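Local coordinates for uncharacterized protein (Bacillus cereus, PDB 5F2H) that is of unknown function but belongs to the alpha/beta-hydrolase superfamily and therefore probably acts as a hydrolase, perhaps of the carboxylesterase or phospholipase kind, at residues B[11-16]-B[35-40]; B[50-55]-B[77-82]; B[91-94]-B[98-101]; B[131-136]-B[151-156]. All blocks are in the same frame, centred on the assembly; numbering follows the deposited sequence.

Contact 1 (B[11-16]-B[35-40])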
# COMPACT_ATOMS: atom_id res chain seq x y z
N ILE B 11 30.43 -6.80 -8.69
CA ILE B 11 30.47 -8.26 -8.69
C ILE B 11 30.84 -8.87 -10.04
O ILE B 11 31.54 -9.90 -10.11
CB ILE B 11 29.15 -8.85 -8.17
CG1 ILE B 11 28.95 -8.47 -6.71
CG2 ILE B 11 29.17 -10.35 -8.30
CD1 ILE B 11 27.58 -8.83 -6.18
N GLN B 12 30.34 -8.29 -11.13
CA GLN B 12 30.67 -8.82 -12.44
C GLN B 12 32.16 -8.67 -12.64
O GLN B 12 32.85 -9.63 -13.00
CB GLN B 12 29.89 -8.12 -13.51
CG GLN B 12 28.41 -8.39 -13.40
CD GLN B 12 27.60 -7.53 -14.32
OE1 GLN B 12 28.14 -6.86 -15.21
NE2 GLN B 12 26.30 -7.53 -14.12
N LEU B 13 32.67 -7.48 -12.38
CA LEU B 13 34.08 -7.26 -12.52
C LEU B 13 34.82 -8.35 -11.76
O LEU B 13 35.62 -9.09 -12.34
CB LEU B 13 34.48 -5.89 -11.97
CG LEU B 13 36.00 -5.66 -11.98
CD1 LEU B 13 36.57 -5.64 -13.40
CD2 LEU B 13 36.34 -4.38 -11.25
N LEU B 14 34.56 -8.48 -10.46
CA LEU B 14 35.25 -9.49 -9.64
C LEU B 14 35.13 -10.92 -10.15
O LEU B 14 36.12 -11.64 -10.22
CB LEU B 14 34.86 -9.40 -8.15
CG LEU B 14 35.21 -8.06 -7.46
CD1 LEU B 14 34.68 -8.06 -6.05
CD2 LEU B 14 36.70 -7.77 -7.43
N ASN B 15 33.93 -11.32 -10.57
CA ASN B 15 33.74 -12.69 -11.08
C ASN B 15 34.50 -12.94 -12.38
O ASN B 15 35.19 -13.95 -12.50
CB ASN B 15 32.26 -13.05 -11.24
CG ASN B 15 31.56 -13.23 -9.91
OD1 ASN B 15 32.19 -13.50 -8.89
ND2 ASN B 15 30.25 -13.15 -9.92
N GLU B 16 34.38 -12.03 -13.34
CA GLU B 16 35.11 -12.22 -14.59
C GLU B 16 36.61 -12.19 -14.40
O GLU B 16 37.34 -12.93 -15.04
CB GLU B 16 34.70 -11.23 -15.67
CG GLU B 16 33.42 -11.61 -16.36
CD GLU B 16 33.63 -12.80 -17.30
OE1 GLU B 16 34.64 -13.53 -17.12
OE2 GLU B 16 32.82 -12.99 -18.23
N GLU B 35 41.92 -2.74 -17.08
CA GLU B 35 41.03 -2.12 -18.06
C GLU B 35 39.56 -1.93 -17.66
O GLU B 35 38.91 -0.94 -18.01
CB GLU B 35 41.05 -2.95 -19.38
CG GLU B 35 40.09 -2.45 -20.46
CD GLU B 35 40.05 -3.29 -21.74
OE1 GLU B 35 41.08 -3.85 -22.16
OE2 GLU B 35 38.96 -3.34 -22.37
N HIS B 36 39.01 -2.89 -16.93
CA HIS B 36 37.61 -2.81 -16.57
C HIS B 36 37.27 -2.23 -15.22
O HIS B 36 36.12 -1.86 -15.00
CB HIS B 36 37.02 -4.20 -16.73
CG HIS B 36 37.12 -4.73 -18.12
ND1 HIS B 36 38.18 -5.49 -18.55
CD2 HIS B 36 36.31 -4.57 -19.19
CE1 HIS B 36 38.01 -5.80 -19.82
NE2 HIS B 36 36.88 -5.26 -20.23
N ALA B 37 38.24 -2.13 -14.33
CA ALA B 37 37.99 -1.59 -12.99
C ALA B 37 37.60 -0.12 -13.02
O ALA B 37 36.82 0.32 -12.19
CB ALA B 37 39.20 -1.79 -12.09
N LYS B 38 38.15 0.62 -13.97
CA LYS B 38 37.87 2.06 -14.09
C LYS B 38 36.41 2.47 -14.10
O LYS B 38 35.65 2.11 -15.01
CB LYS B 38 38.54 2.70 -15.32
CG LYS B 38 40.04 2.48 -15.43
CD LYS B 38 40.74 3.55 -16.26
CE LYS B 38 40.72 4.89 -15.53
NZ LYS B 38 41.40 5.99 -16.27
N GLY B 39 36.04 3.24 -13.08
CA GLY B 39 34.70 3.76 -12.92
C GLY B 39 33.80 2.98 -12.01
O GLY B 39 32.87 3.53 -11.42
N ILE B 40 34.07 1.68 -11.88
CA ILE B 40 33.25 0.80 -11.05
C ILE B 40 33.32 1.11 -9.56
O ILE B 40 34.39 1.13 -8.96
CB ILE B 40 33.59 -0.70 -11.30
CG1 ILE B 40 33.24 -1.06 -12.75
CG2 ILE B 40 32.82 -1.58 -10.35
CD1 ILE B 40 33.57 -2.48 -13.17
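His-36 meets Leu-13 through CB alone, its imidazole ring leading away from helix 10-23; over one face of that ring lies Glu-35 CG, and the ring also stacks with Tyr-32. ND1 is hydrogen-bonded to Tyr-32 O, one turn earlier in its own helix. The contact lies in the helical N-terminal domain and joins the start of helix 10-23 to the end of helix 26-37, two consecutive helices packed as an antiparallel hairpin. Leu-13 does all the touching from its side. With CG anti to the backbone N (chi1 175°), its branches fork over the end of the partner helix: CD1 reaches His-36 CB at 3.7 Å, whereas CD2 faces Ala-37, 3.9 Å from its CB. A type II turn from Ala-37 to Ile-40, with Gly-39 at positive phi (97°), then brings the chain back toward Leu-13. Ile-40 N is bonded to Ala-37 O across this turn. The contact is wholly apolar, and Met-8 touches Leu-13, His-36 and Ile-40 as well. Ile-40 CD1 completes the grip on the leucine, ending 3.7 Å from Leu-13 CB.

Contact 2 (B[50-55]-B[77-82])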
# COMPACT_ATOMS: atom_id res chain seq x y z
N PHE B 50 42.87 -7.30 -5.26
CA PHE B 50 42.92 -8.06 -6.53
C PHE B 50 44.05 -7.60 -7.44
O PHE B 50 44.82 -8.42 -7.95
CB PHE B 50 41.59 -8.04 -7.26
CG PHE B 50 40.60 -9.08 -6.78
CD1 PHE B 50 39.97 -8.98 -5.55
CD2 PHE B 50 40.23 -10.12 -7.62
CE1 PHE B 50 39.07 -9.94 -5.12
CE2 PHE B 50 39.32 -11.07 -7.21
CZ PHE B 50 38.74 -10.99 -5.95
N LYS B 51 44.19 -6.29 -7.60
CA LYS B 51 45.25 -5.77 -8.47
C LYS B 51 46.67 -6.17 -8.08
O LYS B 51 47.37 -6.79 -8.88
CB LYS B 51 45.15 -4.26 -8.66
CG LYS B 51 43.93 -3.81 -9.44
CD LYS B 51 43.89 -2.31 -9.62
CE LYS B 51 42.66 -1.91 -10.43
NZ LYS B 51 42.60 -0.46 -10.77
N TYR B 52 47.09 -5.85 -6.87
CA TYR B 52 48.46 -6.19 -6.49
C TYR B 52 48.69 -7.70 -6.32
O TYR B 52 49.79 -8.18 -6.55
CB TYR B 52 48.95 -5.40 -5.28
CG TYR B 52 48.31 -5.71 -3.95
CD1 TYR B 52 48.68 -6.84 -3.23
CD2 TYR B 52 47.42 -4.82 -3.36
CE1 TYR B 52 48.12 -7.11 -1.98
CE2 TYR B 52 46.88 -5.07 -2.11
CZ TYR B 52 47.23 -6.22 -1.43
OH TYR B 52 46.68 -6.51 -0.21
N ALA B 53 47.67 -8.43 -5.93
CA ALA B 53 47.81 -9.88 -5.77
C ALA B 53 48.08 -10.48 -7.15
O ALA B 53 48.99 -11.30 -7.33
CB ALA B 53 46.57 -10.48 -5.16
N LEU B 54 47.32 -10.03 -8.15
CA LEU B 54 47.52 -10.55 -9.52
C LEU B 54 48.87 -10.12 -10.07
O LEU B 54 49.58 -10.91 -10.72
CB LEU B 54 46.37 -10.16 -10.42
CG LEU B 54 45.04 -10.79 -9.99
CD1 LEU B 54 43.87 -10.29 -10.83
CD2 LEU B 54 45.10 -12.31 -10.04
N ALA B 55 49.27 -8.89 -9.73
CA ALA B 55 50.55 -8.37 -10.19
C ALA B 55 51.66 -9.23 -9.66
O ALA B 55 52.47 -9.76 -10.42
CB ALA B 55 50.74 -6.94 -9.72
N PHE B 77 43.98 1.90 3.49
CA PHE B 77 43.23 0.68 3.75
C PHE B 77 44.13 -0.33 4.45
O PHE B 77 45.33 -0.11 4.57
CB PHE B 77 42.72 0.02 2.48
CG PHE B 77 41.88 0.90 1.61
CD1 PHE B 77 40.67 1.40 2.07
CD2 PHE B 77 42.19 1.06 0.27
CE1 PHE B 77 39.85 2.14 1.25
CE2 PHE B 77 41.38 1.80 -0.56
CZ PHE B 77 40.21 2.34 -0.07
N TRP B 78 43.55 -1.44 4.89
CA TRP B 78 44.33 -2.50 5.55
C TRP B 78 43.75 -3.87 5.20
O TRP B 78 42.58 -3.97 4.85
CB TRP B 78 44.35 -2.34 7.08
CG TRP B 78 43.02 -2.55 7.70
CD1 TRP B 78 42.09 -1.61 7.99
CD2 TRP B 78 42.46 -3.81 8.06
NE1 TRP B 78 40.98 -2.20 8.55
CE2 TRP B 78 41.18 -3.56 8.58
CE3 TRP B 78 42.91 -5.13 7.98
CZ2 TRP B 78 40.34 -4.58 9.01
CZ3 TRP B 78 42.08 -6.14 8.40
CH2 TRP B 78 40.81 -5.86 8.92
N TYR B 79 44.57 -4.92 5.32
CA TYR B 79 44.15 -6.29 5.03
C TYR B 79 44.63 -7.23 6.14
O TYR B 79 45.52 -6.88 6.91
CB TYR B 79 44.71 -6.74 3.70
CG TYR B 79 44.32 -5.80 2.58
CD1 TYR B 79 43.12 -5.94 1.91
CD2 TYR B 79 45.15 -4.76 2.20
CE1 TYR B 79 42.76 -5.08 0.90
CE2 TYR B 79 44.80 -3.91 1.18
CZ TYR B 79 43.60 -4.07 0.53
OH TYR B 79 43.25 -3.21 -0.50
N GLY B 80 44.01 -8.41 6.23
CA GLY B 80 44.34 -9.42 7.25
C GLY B 80 45.81 -9.73 7.39
O GLY B 80 46.53 -9.86 6.41
N ASN B 81 46.27 -9.87 8.62
CA ASN B 81 47.66 -10.15 8.86
C ASN B 81 48.01 -11.50 8.32
O ASN B 81 48.99 -11.64 7.58
CB ASN B 81 47.97 -10.15 10.35
CG ASN B 81 49.42 -10.51 10.64
OD1 ASN B 81 50.33 -10.19 9.88
ND2 ASN B 81 49.64 -11.11 11.79
N GLU B 82 47.21 -12.50 8.70
CA GLU B 82 47.45 -13.88 8.26
C GLU B 82 47.48 -13.93 6.74
O GLU B 82 48.39 -14.50 6.15
CB GLU B 82 46.45 -14.84 8.88
CG GLU B 82 46.84 -16.30 8.69
CD GLU B 82 46.06 -17.28 9.57
OE1 GLU B 82 45.34 -16.84 10.51
OE2 GLU B 82 46.25 -18.50 9.37
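Tyr-52 and Tyr-79 carry the whole contact, an edge-to-face (T-shaped) aromatic pair that is buried in the helical N-terminal domain. The edge of Tyr-52 is directed at the face of Tyr-79, with ring centroids 5.8 Å apart and planes at 76°. The phenol oxygen leads: Tyr-52 OH sits above one face of the Tyr-79 ring, displaced toward its rim, and is 3.3 Å from Tyr-79 CD2. Behind it, Tyr-52 CE2 lies 4.1 Å from Tyr-79 CE2, a secondary contact. Tyr-52 has its CG between the backbone N and the carbonyl carbon (chi1 68°), a rotamer that throws the ring off helix 44-58 toward the 77-80 loop. Tyr-79 has a second hold, because its OH is hydrogen-bonded to Ala-45 O and its ring is thereby tied at the far end to the first turn of the same helix.

Outside this pair the two segments separate quickly. The chain passes through Gly-80, the N-cap of helix 81-86, and reaches the exposed Glu-82, well away from helix 44-58. Helix 61-74 packs against Tyr-52 through Val-67 and Met-68, while Trp-78 lies on helix 97-115 at Arg-109, Glu-110 and Ala-113. Phe-170 of the second subunit packs on Tyr-79, and Ser-171 of that subunit is hydrogen-bonded to Trp-78 N, so residues 77-80 lie between helices 44-58 and 97-115 of their own chain and also touch the second subunit.

Contact 3 (B[91-94]-B[98-101])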
# COMPACT_ATOMS: atom_id res chain seq x y z
N LYS B 91 54.27 -13.94 -1.88
CA LYS B 91 55.61 -14.29 -1.42
C LYS B 91 56.74 -13.48 -2.11
O LYS B 91 57.67 -13.02 -1.44
CB LYS B 91 55.85 -15.80 -1.52
CG LYS B 91 57.12 -16.25 -0.80
CD LYS B 91 57.37 -17.74 -0.84
CE LYS B 91 58.63 -18.07 -0.03
NZ LYS B 91 58.97 -19.52 -0.01
N PRO B 92 56.64 -13.25 -3.43
CA PRO B 92 57.67 -12.49 -4.16
C PRO B 92 57.94 -11.09 -3.65
O PRO B 92 58.91 -10.45 -4.06
CB PRO B 92 57.10 -12.38 -5.57
CG PRO B 92 56.17 -13.51 -5.68
CD PRO B 92 55.59 -13.75 -4.33
N LEU B 93 57.08 -10.61 -2.76
CA LEU B 93 57.20 -9.29 -2.19
C LEU B 93 57.98 -9.24 -0.86
O LEU B 93 58.47 -8.17 -0.48
CB LEU B 93 55.80 -8.71 -2.00
CG LEU B 93 54.98 -8.67 -3.30
CD1 LEU B 93 53.55 -8.23 -3.04
CD2 LEU B 93 55.61 -7.75 -4.33
N HIS B 94 58.13 -10.38 -0.17
CA HIS B 94 58.85 -10.41 1.13
C HIS B 94 60.28 -9.88 1.06
O HIS B 94 60.84 -9.47 2.07
CB HIS B 94 58.86 -11.80 1.77
CG HIS B 94 57.50 -12.37 1.99
ND1 HIS B 94 57.04 -13.47 1.31
CD2 HIS B 94 56.48 -11.96 2.76
CE1 HIS B 94 55.81 -13.76 1.71
NE2 HIS B 94 55.44 -12.84 2.58
N GLU B 98 59.81 -2.28 1.98
CA GLU B 98 58.57 -1.52 1.94
C GLU B 98 57.42 -2.47 2.25
O GLU B 98 56.41 -2.06 2.81
CB GLU B 98 58.31 -0.79 0.59
CG GLU B 98 59.19 0.42 0.23
CD GLU B 98 60.63 0.11 -0.17
OE1 GLU B 98 60.99 -1.07 -0.36
OE2 GLU B 98 61.40 1.09 -0.34
N PHE B 99 57.58 -3.73 1.87
CA PHE B 99 56.55 -4.73 2.12
C PHE B 99 56.33 -4.93 3.61
O PHE B 99 55.19 -5.00 4.06
CB PHE B 99 56.88 -6.05 1.45
CG PHE B 99 55.84 -7.11 1.69
CD1 PHE B 99 54.73 -7.20 0.87
CD2 PHE B 99 55.98 -8.02 2.72
CE1 PHE B 99 53.77 -8.17 1.09
CE2 PHE B 99 55.02 -8.99 2.94
CZ PHE B 99 53.92 -9.07 2.13
N HIS B 100 57.41 -5.03 4.38
CA HIS B 100 57.28 -5.23 5.82
C HIS B 100 56.62 -4.01 6.44
O HIS B 100 55.86 -4.13 7.39
CB HIS B 100 58.61 -5.58 6.49
CG HIS B 100 59.23 -6.82 5.94
ND1 HIS B 100 60.35 -6.80 5.13
CD2 HIS B 100 58.80 -8.11 5.94
CE1 HIS B 100 60.63 -8.03 4.74
NE2 HIS B 100 59.70 -8.84 5.21
N GLN B 101 56.89 -2.84 5.87
CA GLN B 101 56.28 -1.60 6.34
C GLN B 101 54.77 -1.66 6.24
O GLN B 101 54.04 -1.21 7.13
CB GLN B 101 56.73 -0.44 5.47
CG GLN B 101 56.05 0.88 5.83
CD GLN B 101 56.40 1.98 4.86
OE1 GLN B 101 57.10 1.76 3.87
NE2 GLN B 101 55.89 3.17 5.12
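Phe-99, near the start of helix 97-115, inserts its side chain against Leu-93 and His-94 in the loop that precedes the helix. Its CB lies 3.3 Å from Leu-93 O, and CG passes beside the same carbonyl. CG is anti to the backbone N (chi1 180°), which carries the ring back toward the loop. On one side of the ring, CD1 is 3.4 Å from Leu-93 CB, and CE1 stays near that atom and Leu-93 CD1. On the other, CD2 and CE2 run alongside the imidazole, with CE2 3.3 Å from His-94 CD2; CZ, at the tip, also neighbours His-94 CD2 and NE2. Leu-93 C and His-94 N lie over one ring face, offset toward the rim. The His-94 and Phe-99 ring planes are at 85°, their centroids 5.0 Å apart. His-94 O lies near His-100 CE1 without a hydrogen bond. His-94 N is bonded to Lys-91 O, which ND1 also approaches in a weak bond. Met-68 of helix 61-74 touches Phe-99 too. Across the contact the cohesion is mainly van der Waals, with an oblique imidazole-phenyl pair, while the polar bonding of His-94 serves its own loop and may help to hold the imidazole beside the phenyl ring.

Contact 4 (B[131-136]-B[151-156])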
# COMPACT_ATOMS: atom_id res chain seq x y z
N LYS B 131 -3.87 5.71 -0.66
CA LYS B 131 -4.94 5.77 -1.67
C LYS B 131 -6.15 6.49 -1.07
O LYS B 131 -6.41 6.38 0.13
CB LYS B 131 -5.31 4.35 -2.12
CG LYS B 131 -4.11 3.58 -2.67
CD LYS B 131 -4.34 2.12 -3.07
CE LYS B 131 -5.26 1.96 -4.26
NZ LYS B 131 -5.43 0.54 -4.69
N LEU B 132 -6.89 7.24 -1.89
CA LEU B 132 -8.06 7.97 -1.39
C LEU B 132 -9.31 7.63 -2.13
O LEU B 132 -9.28 7.38 -3.32
CB LEU B 132 -7.84 9.48 -1.50
CG LEU B 132 -9.01 10.38 -1.09
CD1 LEU B 132 -9.49 10.12 0.33
CD2 LEU B 132 -8.63 11.84 -1.23
N PHE B 133 -10.42 7.59 -1.41
CA PHE B 133 -11.71 7.31 -2.00
C PHE B 133 -12.69 8.31 -1.39
O PHE B 133 -12.81 8.40 -0.18
CB PHE B 133 -12.17 5.91 -1.68
CG PHE B 133 -13.40 5.51 -2.43
CD1 PHE B 133 -14.61 6.12 -2.18
CD2 PHE B 133 -13.36 4.47 -3.33
CE1 PHE B 133 -15.76 5.72 -2.84
CE2 PHE B 133 -14.49 4.07 -4.01
CZ PHE B 133 -15.69 4.68 -3.75
N ILE B 134 -13.40 9.05 -2.23
CA ILE B 134 -14.33 10.00 -1.70
C ILE B 134 -15.73 9.61 -2.11
O ILE B 134 -16.00 9.45 -3.28
CB ILE B 134 -14.05 11.39 -2.23
CG1 ILE B 134 -12.57 11.70 -2.13
CG2 ILE B 134 -14.88 12.40 -1.47
CD1 ILE B 134 -12.22 13.09 -2.62
N ALA B 135 -16.61 9.42 -1.14
CA ALA B 135 -17.97 9.04 -1.43
C ALA B 135 -18.87 10.21 -1.12
O ALA B 135 -18.69 10.87 -0.08
CB ALA B 135 -18.39 7.84 -0.61
N MSE B 136 -19.86 10.45 -1.99
CA MSE B 136 -20.81 11.55 -1.82
C MSE B 136 -22.22 11.12 -1.54
O MSE B 136 -22.90 10.56 -2.40
CB MSE B 136 -20.89 12.40 -3.10
CG MSE B 136 -19.54 12.86 -3.62
SE MSE B 136 -18.93 14.30 -2.42
CE MSE B 136 -17.33 13.27 -2.03
N LYS B 151 -18.12 1.65 3.31
CA LYS B 151 -17.14 1.25 4.33
C LYS B 151 -16.16 0.18 3.82
O LYS B 151 -14.98 0.20 4.19
CB LYS B 151 -17.89 0.69 5.54
CG LYS B 151 -17.04 0.40 6.77
CD LYS B 151 -17.82 -0.32 7.87
CE LYS B 151 -19.11 0.39 8.25
NZ LYS B 151 -18.93 1.81 8.64
N SER B 152 -16.64 -0.71 2.95
CA SER B 152 -15.82 -1.80 2.41
C SER B 152 -14.66 -1.42 1.48
O SER B 152 -14.04 -2.30 0.88
CB SER B 152 -16.71 -2.83 1.72
OG SER B 152 -17.41 -2.26 0.64
N VAL B 153 -14.37 -0.13 1.31
CA VAL B 153 -13.25 0.30 0.46
C VAL B 153 -11.94 0.19 1.22
O VAL B 153 -10.87 0.28 0.63
CB VAL B 153 -13.39 1.75 -0.05
CG1 VAL B 153 -14.61 1.89 -0.95
CG2 VAL B 153 -13.43 2.76 1.10
N LEU B 154 -12.01 0.05 2.54
CA LEU B 154 -10.81 -0.06 3.36
C LEU B 154 -10.13 -1.40 3.04
O LEU B 154 -8.91 -1.53 3.13
CB LEU B 154 -11.16 0.02 4.83
CG LEU B 154 -11.92 1.27 5.30
CD1 LEU B 154 -12.22 1.15 6.79
CD2 LEU B 154 -11.15 2.55 5.02
N ASP B 155 -10.94 -2.37 2.64
CA ASP B 155 -10.48 -3.71 2.28
C ASP B 155 -9.58 -3.67 1.04
O ASP B 155 -8.93 -4.66 0.71
CB ASP B 155 -11.68 -4.61 2.00
CG ASP B 155 -12.61 -4.75 3.21
OD1 ASP B 155 -12.18 -4.46 4.34
OD2 ASP B 155 -13.77 -5.19 3.03
N GLN B 156 -9.56 -2.53 0.35
CA GLN B 156 -8.75 -2.35 -0.85
C GLN B 156 -7.68 -1.29 -0.61
O GLN B 156 -7.17 -0.67 -1.54
CB GLN B 156 -9.64 -1.98 -2.03
CG GLN B 156 -10.79 -2.95 -2.23
CD GLN B 156 -10.36 -4.39 -2.46
OE1 GLN B 156 -9.21 -4.67 -2.78
NE2 GLN B 156 -11.31 -5.32 -2.32
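The contact belongs to a beta-alpha-beta crossover of the alpha/beta-hydrolase fold, in which strand 131-136, helix 143-150 and strand 158-164 follow one another and the two strands lie side by side in the parallel sheet. Residues 151-155 form a short 3-10 segment after the helix, and it is this connection that packs back on the first strand. Phe-133 and Val-153 make the main contact. Val-153 CG1 sits over one face of the phenyl ring in a CH-pi contact, 3.9 Å from the ring centroid and 17° off the ring normal. Its nearest ring atom is Phe-133 CD2, at 3.7 Å. With CG anti to the backbone N (chi1 -172°), the phenylalanine lifts its ring off the sheet to meet the methyl. Ile-203, on the neighbouring strand 202-207, also touches Phe-133, which is close to, but not in contact with, the GxSxG sequence around Ser-208, consistent with a nucleophile elbow. Two residues before Phe-133, Lys-131 bends at chi3 and brings NZ to 3.8 Å from Gln-156 O, too long for a hydrogen bond. Gln-156 itself rests on Lys-305 and Ile-308 of helix 300-313. Between these two segments the contact therefore rests mainly on a methyl over an aromatic face, with at most a loose electrostatic attraction between the lysine and the carbonyl beside it.

Overall arrangement
From the N terminus, contact 1 closes the hairpin of helices 10-23 and 26-37. Contact 2 then spans helix 61-74, bringing the loop before helix 81-86 back to helix 44-58, and contact 3 closes the short loop leading into helix 97-115. The contacts run in series, none nested or crossing. Contacts 1 and 2 touch through Ala-37 with Lys-51 and Leu-14 with Phe-50; contacts 2 and 3, with centres about 11 Å apart, do not touch. All three lie in the N-terminal helical part. Contact 4 lies within a beta-alpha-beta crossover of the hydrolase domain, folding the segment after helix 143-150 back on strand 131-136, its centre about 50 Å from that of contact 1.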